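Local coordinates for protein hydrolase, HAD superfamily, subfamily III A (Legionella pneumophila, PDB 3N1U) that probably hydrolyses 3-deoxy-D-manno-octulosonate 8-phosphate to 3-deoxy-D-manno-octulosonate and inorganic phosphate, a magnesium-dependent step of lipopolysaccharide biosynthesis, at residues L131-S136 and A146-E151. Sequence-based numbering, arbitrary orientation.
With CA (calcium ion), chain C.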
loop_
_atom_site.group_PDB
_atom_site.type_symbol
_atom_site.label_atom_id
_atom_site.label_comp_id
_atom_site.label_asym_id
_atom_site.label_seq_id
_atom_site.Cartn_x
_atom_site.Cartn_y
_atom_site.Cartn_z
ATOM N N LEU A 131 -0.602 28.381 -10.635
ATOM C CA LEU A 131 0.303 27.365 -10.118
ATOM C C LEU A 131 -0.282 25.966 -10.391
ATOM O O LEU A 131 -1.157 25.472 -9.666
ATOM C CB LEU A 131 0.604 27.594 -8.600
ATOM C CG LEU A 131 1.508 26.528 -7.902
ATOM C CD1 LEU A 131 2.848 26.293 -8.641
ATOM C CD2 LEU A 131 1.791 27.070 -6.487
ATOM N N GLY A 132 0.140 25.376 -11.505
ATOM C CA GLY A 132 -0.393 24.075 -11.971
ATOM C C GLY A 132 0.575 23.033 -11.453
ATOM O O GLY A 132 1.777 23.114 -11.710
ATOM N N VAL A 133 0.047 22.059 -10.715
ATOM C CA VAL A 133 0.892 21.090 -10.000
ATOM C C VAL A 133 0.604 19.642 -10.367
ATOM O O VAL A 133 -0.565 19.235 -10.493
ATOM C CB VAL A 133 0.828 21.275 -8.458
ATOM C CG1 VAL A 133 1.742 20.238 -7.735
ATOM C CG2 VAL A 133 1.256 22.761 -8.078
ATOM N N ALA A 134 1.680 18.878 -10.538
ATOM C CA ALA A 134 1.559 17.429 -10.754
ATOM C C ALA A 134 1.935 16.677 -9.484
ATOM O O ALA A 134 2.946 16.973 -8.881
ATOM C CB ALA A 134 2.458 16.957 -11.913
ATOM N N VAL A 135 1.096 15.725 -9.063
ATOM C CA VAL A 135 1.574 14.707 -8.059
ATOM C C VAL A 135 2.708 13.888 -8.697
ATOM O O VAL A 135 2.819 13.802 -9.943
ATOM C CB VAL A 135 0.428 13.781 -7.540
ATOM C CG1 VAL A 135 -0.616 14.638 -6.740
ATOM C CG2 VAL A 135 -0.268 12.987 -8.677
ATOM N N SER A 136 3.589 13.294 -7.877
ATOM C CA SER A 136 4.768 12.654 -8.476
ATOM C C SER A 136 4.386 11.436 -9.314
ATOM O O SER A 136 5.142 11.032 -10.162
ATOM C CB SER A 136 5.814 12.250 -7.414
ATOM O OG SER A 136 5.374 11.178 -6.616
ATOM N N ALA A 146 3.356 20.631 -16.049
ATOM C CA ALA A 146 3.053 21.312 -14.807
ATOM C C ALA A 146 4.118 22.350 -14.450
ATOM O O ALA A 146 5.269 22.221 -14.862
ATOM C CB ALA A 146 2.947 20.242 -13.659
ATOM N N ASP A 147 3.754 23.367 -13.671
ATOM C CA ASP A 147 4.758 24.309 -13.157
ATOM C C ASP A 147 5.689 23.690 -12.136
ATOM O O ASP A 147 6.821 24.149 -11.959
ATOM C CB ASP A 147 4.072 25.495 -12.513
ATOM C CG ASP A 147 3.271 26.293 -13.511
ATOM O OD1 ASP A 147 3.828 26.613 -14.581
ATOM O OD2 ASP A 147 2.065 26.515 -13.271
ATOM N N TRP A 148 5.205 22.655 -11.452
ATOM C CA TRP A 148 5.903 22.049 -10.306
ATOM C C TRP A 148 5.349 20.668 -10.074
ATOM O O TRP A 148 4.197 20.390 -10.389
ATOM C CB TRP A 148 5.657 22.902 -9.044
ATOM C CG TRP A 148 6.456 22.482 -7.804
ATOM C CD1 TRP A 148 7.802 22.443 -7.692
ATOM C CD2 TRP A 148 5.927 22.086 -6.518
ATOM N NE1 TRP A 148 8.167 22.032 -6.424
ATOM C CE2 TRP A 148 7.036 21.806 -5.684
ATOM C CE3 TRP A 148 4.619 21.946 -5.991
ATOM C CZ2 TRP A 148 6.902 21.368 -4.333
ATOM C CZ3 TRP A 148 4.478 21.498 -4.641
ATOM C CH2 TRP A 148 5.623 21.227 -3.837
ATOM N N ARG A 149 6.158 19.796 -9.509
ATOM C CA ARG A 149 5.672 18.484 -9.118
ATOM C C ARG A 149 6.025 18.231 -7.674
ATOM O O ARG A 149 7.072 18.704 -7.172
ATOM C CB ARG A 149 6.283 17.372 -10.005
ATOM C CG ARG A 149 7.783 17.155 -9.789
ATOM C CD ARG A 149 8.226 15.991 -10.688
ATOM N NE ARG A 149 8.269 16.425 -12.087
ATOM C CZ ARG A 149 8.712 15.656 -13.089
ATOM N NH1 ARG A 149 9.134 14.410 -12.841
ATOM N NH2 ARG A 149 8.754 16.141 -14.329
ATOM N N THR A 150 5.153 17.504 -6.986
ATOM C CA THR A 150 5.432 17.181 -5.572
ATOM C C THR A 150 6.430 16.010 -5.510
ATOM O O THR A 150 6.598 15.268 -6.516
ATOM C CB THR A 150 4.131 16.787 -4.837
ATOM O OG1 THR A 150 3.516 15.661 -5.501
ATOM C CG2 THR A 150 3.143 18.005 -4.831
ATOM N N GLU A 151 7.074 15.845 -4.351
ATOM C CA GLU A 151 7.948 14.694 -4.117
ATOM C C GLU A 151 7.055 13.514 -3.839
ATOM O O GLU A 151 7.290 12.408 -4.321
ATOM C CB GLU A 151 8.890 14.936 -2.925
ATOM C CG GLU A 151 9.818 16.143 -3.131
ATOM C CD GLU A 151 10.893 15.900 -4.195
ATOM O OE1 GLU A 151 11.965 15.363 -3.826
ATOM O OE2 GLU A 151 10.684 16.270 -5.392
HETATM CA CA CA C . 1.738 27.218 -15.952
HETATM O O HOH W 1 -0.045 26.962 -15.381
HETATM O O HOH W 2 1.515 24.581 -16.374
HETATM O O HOH W 3 0.649 29.549 -15.510
HETATM O O HOH W 4 3.051 28.651 -16.560
#
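Gly132 and Asp147 meet just ahead of the short parallel pairing between strand 131-134 and the edge strand 148-149, joined through helix 140-145 as a beta-alpha-beta unit of the Rossmann-like HAD core. Gly132 N gives a nearly straight bond to Asp147 OD2 (2.8 Å, 172°), meeting the carboxylate on its anti side, slightly out of plane. The same carboxylate chelates a calcium ion through OD1 (2.6 Å) and OD2, and four waters also bind the ion; OD2 thus serves metal and backbone together. Gly132 O answers with a bent bond from Asp147 N (2.8 Å, 131°) and a weak one from Trp148 N. Further along, Ala134 bonds through both its polar backbone atoms: its N donates to Trp148 O (2.9 Å), and its O accepts from Thr150 N (3.0 Å) and also meets the CA-H of Arg149. Val133 hydrogen-bonds through its backbone to Tyr115 and Gly117 of strand 113-117, on its other flank. On one face Val133 and Trp148 point the same way, side by side; chi1 of -180° sets Val133 CG1 anti to the backbone N, where it touches Trp148 CE3, with Leu162 of helix 158-169 packed against the valine. On the other, Ala134 CB meets Ala146 CB. Beyond the strands Val135 touches Asp118, a ligand of a second calcium at the probable active site, while Thr150 OG1 bonds to Arg152 O and lies 3.4 Å from Val135 CA.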